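Side-chain contacts in UDP-4-amino-4,6-dideoxy-N-acetyl-beta-L-altrosamine transaminase (Helicobacter pylori, PDB 2FNU), which transfers an amino group from L-glutamate to a UDP-4-keto sugar with the help of pyridoxal phosphate, the second step of pseudaminic acid biosynthesis for flagellin modification: residues B[265-269]-B[270-274]; B[303-307]-B[308-312]; B[322-325]-B[326-330]. All blocks are in the same frame, centred on the assembly; numbering follows the deposited sequence.

Contact 1 (B[265-269]-B[270-274]); sequences KDNPY and FTPLH
Asn267 and Phe270 meet through two similar first torsions: each CG lies between its own backbone N and carbonyl carbon (chi1 86° and 52°), which makes the two side chains cross at about a right angle. The amide plane stands 44° from the ring plane. Asn267 OD1 lies 3.7 Å above the plane of the Phe270 ring, over its centre, and Asn267 ND2 approaches the same face, 3.5 Å from Phe270 CE1.

Both ends of the amide are bonded. OD1 of Asn267 accepts from Tyr269 N at 2.8 Å and from Phe270 N at 3.0 Å; the second donor lies in the carbonyl plane on a lone pair, whereas the first is tilted from that plane. ND2 of Asn267 donates forward to Phe270 O at 3.0 Å in a bent bond, and back to Phe264 O. Four protein bonds, two at each end of the amide, thus fix its rotation. A water bridges Asn267 O and Phe270 O, donating to each. Tyr269 CB rests 3.7 Å from Phe270 CD2.

Phe270 is buried, with the ring of Phe264 edge-to-face against its own and Val365 of helix 355-370 nearby. The OD1-to-Tyr269 N bond defines an Asx turn, here joining the loop after helix 246-264 to edge strand 270-272 of a three-stranded antiparallel sheet.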
loop_
_atom_site.group_PDB
_atom_site.type_symbol
_atom_site.label_atom_id
_atom_site.label_comp_id
_atom_site.label_asym_id
_atom_site.label_seq_id
_atom_site.Cartn_x
_atom_site.Cartn_y
_atom_site.Cartn_z
ATOM N N LYS B 265 39.699 10.114 9.587
ATOM C CA LYS B 265 40.847 9.196 9.508
ATOM C C LYS B 265 41.659 9.259 10.808
ATOM O O LYS B 265 41.999 10.347 11.274
ATOM C CB LYS B 265 41.720 9.535 8.296
ATOM C CG LYS B 265 43.018 8.744 8.203
ATOM C CD LYS B 265 42.865 7.493 7.381
ATOM C CE LYS B 265 44.227 6.893 7.068
ATOM N NZ LYS B 265 44.121 5.821 6.045
ATOM N N ASP B 266 41.913 8.080 11.388
ATOM C CA ASP B 266 42.701 7.913 12.635
ATOM C C ASP B 266 42.121 8.605 13.864
ATOM O O ASP B 266 42.832 8.831 14.857
ATOM C CB ASP B 266 44.172 8.327 12.450
ATOM C CG ASP B 266 44.879 7.518 11.391
ATOM O OD1 ASP B 266 45.736 8.097 10.698
ATOM O OD2 ASP B 266 44.575 6.316 11.238
ATOM N N ASN B 267 40.834 8.944 13.830
ATOM C CA ASN B 267 40.222 9.529 15.018
ATOM C C ASN B 267 40.196 8.480 16.148
ATOM O O ASN B 267 40.111 7.271 15.888
ATOM C CB ASN B 267 38.823 10.076 14.708
ATOM C CG ASN B 267 37.756 9.022 14.823
ATOM O OD1 ASN B 267 37.262 8.755 15.915
ATOM N ND2 ASN B 267 37.409 8.396 13.711
ATOM N N PRO B 268 40.308 8.937 17.403
ATOM C CA PRO B 268 40.363 8.050 18.566
ATOM C C PRO B 268 39.014 7.517 19.104
ATOM O O PRO B 268 39.010 6.702 20.038
ATOM C CB PRO B 268 41.025 8.938 19.624
ATOM C CG PRO B 268 40.565 10.302 19.291
ATOM C CD PRO B 268 40.449 10.356 17.780
ATOM N N TYR B 269 37.893 7.925 18.505
ATOM C CA TYR B 269 36.571 7.712 19.127
ATOM C C TYR B 269 35.711 6.625 18.488
ATOM O O TYR B 269 34.936 5.958 19.186
ATOM C CB TYR B 269 35.758 8.997 19.097
ATOM C CG TYR B 269 36.504 10.225 19.573
ATOM C CD1 TYR B 269 36.909 10.356 20.905
ATOM C CD2 TYR B 269 36.801 11.248 18.689
ATOM C CE1 TYR B 269 37.592 11.497 21.339
ATOM C CE2 TYR B 269 37.476 12.386 19.107
ATOM C CZ TYR B 269 37.862 12.504 20.432
ATOM O OH TYR B 269 38.528 13.640 20.841
ATOM N N PHE B 270 35.813 6.469 17.169
ATOM C CA PHE B 270 34.924 5.545 16.458
ATOM C C PHE B 270 35.540 5.115 15.147
ATOM O O PHE B 270 36.480 5.758 14.664
ATOM C CB PHE B 270 33.547 6.187 16.192
ATOM C CG PHE B 270 33.623 7.532 15.518
ATOM C CD1 PHE B 270 33.868 7.636 14.143
ATOM C CD2 PHE B 270 33.465 8.696 16.263
ATOM C CE1 PHE B 270 33.958 8.884 13.531
ATOM C CE2 PHE B 270 33.568 9.960 15.664
ATOM C CZ PHE B 270 33.803 10.050 14.292
ATOM N N THR B 271 34.987 4.049 14.570
ATOM C CA THR B 271 35.459 3.499 13.296
ATOM C C THR B 271 34.363 3.659 12.230
ATOM O O THR B 271 33.327 3.024 12.337
ATOM C CB THR B 271 35.795 1.994 13.457
ATOM O OG1 THR B 271 36.772 1.832 14.505
ATOM C CG2 THR B 271 36.331 1.386 12.156
ATOM N N PRO B 272 34.618 4.473 11.182
ATOM C CA PRO B 272 33.658 4.507 10.086
ATOM C C PRO B 272 33.730 3.200 9.297
ATOM O O PRO B 272 34.816 2.614 9.121
ATOM C CB PRO B 272 34.148 5.663 9.205
ATOM C CG PRO B 272 35.193 6.370 10.013
ATOM C CD PRO B 272 35.761 5.372 10.940
ATOM N N LEU B 273 32.588 2.755 8.784
ATOM C CA LEU B 273 32.572 1.537 7.976
ATOM C C LEU B 273 32.942 1.809 6.520
ATOM O O LEU B 273 33.410 0.907 5.822
ATOM C CB LEU B 273 31.190 0.879 8.029
ATOM C CG LEU B 273 30.777 0.257 9.369
ATOM C CD1 LEU B 273 29.409 -0.426 9.221
ATOM C CD2 LEU B 273 31.821 -0.753 9.851
ATOM N N HIS B 274 32.746 3.042 6.053
ATOM C CA HIS B 274 32.905 3.326 4.615
ATOM C C HIS B 274 34.282 2.990 4.008
ATOM O O HIS B 274 34.342 2.479 2.888
ATOM C CB HIS B 274 32.424 4.752 4.275
ATOM C CG HIS B 274 32.600 5.128 2.839
ATOM N ND1 HIS B 274 31.674 4.847 1.856
ATOM C CD2 HIS B 274 33.626 5.753 2.218
ATOM C CE1 HIS B 274 32.120 5.295 0.692
ATOM N NE2 HIS B 274 33.301 5.854 0.890
HETATM O O HOH W 1 39.276 5.630 13.653
#

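Contact 2 (B[303-307]-B[308-312]); sequences ESLHK and RGILA
His306 drives straight into the chain that follows its helix: NE2 of His306 donates to Ala312 O at 2.8 Å with an N-H...O angle of 177°. The acceptor lies in the imidazole plane at the ring edge, and the donor in turn lies in the carbonyl plane of Ala312, on a lone pair. Leu311 closes over one face of the same ring, its CA 3.7 Å from the centroid and 21° off the normal, a CH-pi contact, while Leu311 CD2 comes within 3.6 Å of His306 ND1. A chi1 of -81° sets His306 CG beside the backbone N, and from there the ring reaches this position although its CB points away.

The tight part continues in the backbone. Gly309 N, at a residue of positive phi, donates to His306 O at 2.9 Å, and Ile310 N donates to Leu305 O, also at 2.9 Å; these two bonds back into the last turn make a Schellman motif. Alongside this turn the two branches of Leu305 meet its successors, Leu305 CD1 lying 4.0 Å from Ala312 CB and CD2 approaching Ile310 CD1.

By contrast, the exposed side is loose. Arg308 extends from CG to NE along Ser304, whose OG lies at the guanidinium edge 3.5 Å from Arg308 NE, and Lys307 is likewise exposed.

Phe217 and Phe218 of the second subunit meet the His306 ring edge-to-face, and the side chain of Leu311 lies about 5 Å from the bound UDP-sugar. The near-linear bond shows NE2 of His306 acting as a proton donor, so the imidazole ties the helix end to the chain leading into the substrate-binding residues Gln313 to Tyr316 and presents its ring to the dimer partner.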
loop_
_atom_site.group_PDB
_atom_site.type_symbol
_atom_site.label_atom_id
_atom_site.label_comp_id
_atom_site.label_asym_id
_atom_site.label_seq_id
_atom_site.Cartn_x
_atom_site.Cartn_y
_atom_site.Cartn_z
ATOM N N GLU B 303 21.939 12.775 22.093
ATOM C CA GLU B 303 21.302 14.042 22.469
ATOM C C GLU B 303 22.211 15.247 22.197
ATOM O O GLU B 303 21.741 16.288 21.729
ATOM C CB GLU B 303 20.848 14.010 23.936
ATOM C CG GLU B 303 19.630 13.112 24.154
ATOM C CD GLU B 303 19.341 12.782 25.619
ATOM O OE1 GLU B 303 20.193 13.039 26.500
ATOM O OE2 GLU B 303 18.247 12.238 25.880
ATOM N N SER B 304 23.510 15.081 22.437
ATOM C CA SER B 304 24.476 16.139 22.149
ATOM C C SER B 304 24.569 16.409 20.642
ATOM O O SER B 304 24.574 17.565 20.207
ATOM C CB SER B 304 25.842 15.769 22.732
ATOM O OG SER B 304 26.806 16.785 22.475
ATOM N N LEU B 305 24.611 15.344 19.836
ATOM C CA LEU B 305 24.615 15.503 18.387
ATOM C C LEU B 305 23.381 16.272 17.952
ATOM O O LEU B 305 23.472 17.224 17.183
ATOM C CB LEU B 305 24.671 14.140 17.684
ATOM C CG LEU B 305 26.012 13.405 17.799
ATOM C CD1 LEU B 305 25.909 12.016 17.182
ATOM C CD2 LEU B 305 27.163 14.213 17.167
ATOM N N HIS B 306 22.218 15.862 18.461
ATOM C CA HIS B 306 20.977 16.532 18.080
ATOM C C HIS B 306 20.958 18.002 18.496
ATOM O O HIS B 306 20.470 18.840 17.743
ATOM C CB HIS B 306 19.762 15.780 18.627
ATOM C CG HIS B 306 19.378 14.599 17.794
ATOM N ND1 HIS B 306 18.088 14.381 17.360
ATOM C CD2 HIS B 306 20.126 13.594 17.277
ATOM C CE1 HIS B 306 18.052 13.272 16.643
ATOM N NE2 HIS B 306 19.275 12.775 16.578
ATOM N N LYS B 307 21.500 18.310 19.676
ATOM C CA LYS B 307 21.559 19.714 20.126
ATOM C C LYS B 307 22.419 20.569 19.198
ATOM O O LYS B 307 22.195 21.771 19.071
ATOM C CB LYS B 307 22.063 19.796 21.567
ATOM C CG LYS B 307 20.984 19.497 22.590
ATOM C CD LYS B 307 21.509 19.595 24.012
ATOM C CE LYS B 307 20.443 19.170 25.011
ATOM N NZ LYS B 307 20.930 19.261 26.415
ATOM N N ARG B 308 23.381 19.931 18.534
ATOM C CA ARG B 308 24.229 20.578 17.529
ATOM C C ARG B 308 23.623 20.568 16.127
ATOM O O ARG B 308 24.266 20.991 15.169
ATOM C CB ARG B 308 25.599 19.897 17.483
ATOM C CG ARG B 308 26.369 19.995 18.797
ATOM C CD ARG B 308 27.605 19.130 18.773
ATOM N NE ARG B 308 28.204 18.984 20.103
ATOM C CZ ARG B 308 29.236 19.696 20.551
ATOM N NH1 ARG B 308 29.796 20.619 19.783
ATOM N NH2 ARG B 308 29.703 19.486 21.775
ATOM N N GLY B 309 22.391 20.083 16.009
ATOM C CA GLY B 309 21.688 20.083 14.728
ATOM C C GLY B 309 22.018 18.880 13.861
ATOM O O GLY B 309 21.632 18.841 12.698
ATOM N N ILE B 310 22.731 17.904 14.429
ATOM C CA ILE B 310 23.089 16.679 13.695
ATOM C C ILE B 310 22.128 15.570 14.102
ATOM O O ILE B 310 22.314 14.938 15.153
ATOM C CB ILE B 310 24.538 16.253 13.997
ATOM C CG1 ILE B 310 25.510 17.399 13.673
ATOM C CG2 ILE B 310 24.927 15.001 13.192
ATOM C CD1 ILE B 310 26.848 17.211 14.323
ATOM N N LEU B 311 21.099 15.353 13.278
ATOM C CA LEU B 311 19.968 14.504 13.685
ATOM C C LEU B 311 20.249 13.041 13.384
ATOM O O LEU B 311 19.528 12.373 12.625
ATOM C CB LEU B 311 18.654 14.992 13.073
ATOM C CG LEU B 311 18.379 16.495 13.269
ATOM C CD1 LEU B 311 17.038 16.895 12.604
ATOM C CD2 LEU B 311 18.402 16.901 14.744
ATOM N N ALA B 312 21.294 12.542 14.039
ATOM C CA ALA B 312 21.777 11.202 13.774
ATOM C C ALA B 312 20.776 10.183 14.285
ATOM O O ALA B 312 19.968 10.486 15.175
ATOM C CB ALA B 312 23.137 10.988 14.431
#

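Contact 3 (B[322-325]-B[326-330]); sequences YQLY and QQLFN
Tyr325 and Phe329 lie side by side and point the same way, four residues apart, with Tyr325 CD2 3.9 Å from Phe329 CE1. Phe329 CE1 comes up obliquely to the Tyr325 ring, an apolar contact. Both CG atoms sit beside their backbone N (chi1 -70° and -49°), which sends the two rings off in the same direction. Leu328 CB lies over one face of the Phe329 ring, 3.5 Å above its plane and offset toward the rim.

Leu324 and Leu328 are turned differently: their side chains cross obliquely, CD1 of Leu324 meeting CD1 of Leu328 at 3.8 Å. Here the first torsions differ, Leu324 placing CG beside its carbonyl carbon (chi1 174°) and so directing its branch along the helix toward Leu328.

Main-chain bonds set this spacing. Leu328 N donates to Leu324 O at 3.0 Å and Phe329 N to Tyr325 O at 2.9 Å, so each side-chain pair shares an i to i+4 bond.

Tyr325 and Phe329 both pack on Leu92 and Pro98, and Tyr325 OH bonds Asn89 ND2. At the other end, Gln323 N donates to Glu221 OE2 of the second subunit. Leu324 and Leu328 form an i, i+4 pair within a short alpha-helix, and Tyr325 with Phe329 spans its C-terminal end; the side chain of Tyr322, the N-cap residue, is about 6 Å from the bound UDP-sugar, at the margin of the substrate site.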
loop_
_atom_site.group_PDB
_atom_site.type_symbol
_atom_site.label_atom_id
_atom_site.label_comp_id
_atom_site.label_asym_id
_atom_site.label_seq_id
_atom_site.Cartn_x
_atom_site.Cartn_y
_atom_site.Cartn_z
ATOM N N TYR B 322 12.298 -6.683 20.462
ATOM C CA TYR B 322 10.953 -6.109 20.487
ATOM C C TYR B 322 10.001 -7.010 21.264
ATOM O O TYR B 322 10.121 -8.236 21.217
ATOM C CB TYR B 322 10.433 -5.909 19.066
ATOM C CG TYR B 322 11.044 -4.733 18.337
ATOM C CD1 TYR B 322 10.929 -3.425 18.837
ATOM C CD2 TYR B 322 11.703 -4.917 17.112
ATOM C CE1 TYR B 322 11.467 -2.336 18.154
ATOM C CE2 TYR B 322 12.258 -3.835 16.419
ATOM C CZ TYR B 322 12.116 -2.544 16.940
ATOM O OH TYR B 322 12.634 -1.431 16.312
ATOM N N GLN B 323 9.039 -6.378 21.952
ATOM C CA GLN B 323 8.041 -7.081 22.775
ATOM C C GLN B 323 7.362 -8.245 22.059
ATOM O O GLN B 323 7.208 -9.341 22.617
ATOM C CB GLN B 323 6.984 -6.086 23.281
ATOM C CG GLN B 323 5.927 -6.739 24.188
ATOM C CD GLN B 323 4.882 -5.764 24.754
ATOM O OE1 GLN B 323 3.892 -6.184 25.378
ATOM N NE2 GLN B 323 5.094 -4.468 24.542
ATOM N N LEU B 324 6.963 -8.019 20.810
ATOM C CA LEU B 324 6.320 -9.069 20.046
ATOM C C LEU B 324 7.204 -10.306 19.977
ATOM O O LEU B 324 6.722 -11.421 20.151
ATOM C CB LEU B 324 5.985 -8.583 18.636
ATOM C CG LEU B 324 5.418 -9.616 17.652
ATOM C CD1 LEU B 324 4.077 -10.193 18.120
ATOM C CD2 LEU B 324 5.289 -8.976 16.290
ATOM N N TYR B 325 8.490 -10.090 19.697
ATOM C CA TYR B 325 9.407 -11.205 19.473
ATOM C C TYR B 325 9.776 -11.874 20.797
ATOM O O TYR B 325 9.914 -13.099 20.853
ATOM C CB TYR B 325 10.645 -10.732 18.680
ATOM C CG TYR B 325 10.241 -10.400 17.268
ATOM C CD1 TYR B 325 9.684 -9.155 16.951
ATOM C CD2 TYR B 325 10.344 -11.358 16.259
ATOM C CE1 TYR B 325 9.247 -8.869 15.653
ATOM C CE2 TYR B 325 9.930 -11.073 14.933
ATOM C CZ TYR B 325 9.376 -9.829 14.657
ATOM O OH TYR B 325 8.940 -9.552 13.365
ATOM N N GLN B 326 9.876 -11.069 21.855
ATOM C CA GLN B 326 10.088 -11.601 23.209
ATOM C C GLN B 326 8.930 -12.483 23.662
ATOM O O GLN B 326 9.143 -13.491 24.340
ATOM C CB GLN B 326 10.257 -10.457 24.205
ATOM C CG GLN B 326 11.579 -9.741 24.099
ATOM C CD GLN B 326 12.751 -10.607 24.523
ATOM O OE1 GLN B 326 13.676 -10.852 23.743
ATOM N NE2 GLN B 326 12.716 -11.086 25.763
ATOM N N GLN B 327 7.704 -12.096 23.321
ATOM C CA GLN B 327 6.547 -12.902 23.718
ATOM C C GLN B 327 6.411 -14.181 22.872
ATOM O O GLN B 327 6.050 -15.247 23.386
ATOM C CB GLN B 327 5.265 -12.063 23.699
ATOM C CG GLN B 327 4.070 -12.689 24.461
ATOM C CD GLN B 327 4.385 -13.115 25.923
ATOM O OE1 GLN B 327 4.825 -12.308 26.753
ATOM N NE2 GLN B 327 4.133 -14.391 26.232
ATOM N N LEU B 328 6.721 -14.100 21.582
ATOM C CA LEU B 328 6.580 -15.266 20.722
ATOM C C LEU B 328 7.710 -16.283 20.849
ATOM O O LEU B 328 7.483 -17.493 20.695
ATOM C CB LEU B 328 6.448 -14.841 19.252
ATOM C CG LEU B 328 5.185 -14.112 18.805
ATOM C CD1 LEU B 328 5.334 -13.664 17.364
ATOM C CD2 LEU B 328 3.953 -14.983 18.971
ATOM N N PHE B 329 8.923 -15.802 21.114
ATOM C CA PHE B 329 10.114 -16.649 21.013
ATOM C C PHE B 329 11.005 -16.507 22.244
ATOM O O PHE B 329 10.881 -15.540 22.990
ATOM C CB PHE B 329 10.895 -16.283 19.732
ATOM C CG PHE B 329 10.034 -16.216 18.485
ATOM C CD1 PHE B 329 9.748 -14.996 17.877
ATOM C CD2 PHE B 329 9.497 -17.371 17.927
ATOM C CE1 PHE B 329 8.947 -14.927 16.722
ATOM C CE2 PHE B 329 8.699 -17.315 16.785
ATOM C CZ PHE B 329 8.417 -16.097 16.180
ATOM N N ASN B 330 11.899 -17.468 22.463
ATOM C CA ASN B 330 12.886 -17.345 23.538
ATOM C C ASN B 330 14.249 -17.178 22.899
ATOM O O ASN B 330 14.989 -18.153 22.714
ATOM C CB ASN B 330 12.864 -18.571 24.468
#

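In the fold
Following the chain from the N terminus, the three contacts come in series; none nests in or crosses another. Contact 1 closes the turn from helix 246-264 into strand 270-272. Contact 2 then ends helix 298-307 and turns it into strand 310-311, which pairs in parallel with strand 4-5. Contacts 1 and 2 have centres about 19 Å apart without touching, and both pack on helix 355-370. Contact 3 lies farther off, its centre about 32 Å from that of contact 2, on the helix that follows strand 310-311, and packs on helix 86-93 and on strand 97-100 of the seven-stranded sheet. Contacts 2 and 3 both touch the second subunit.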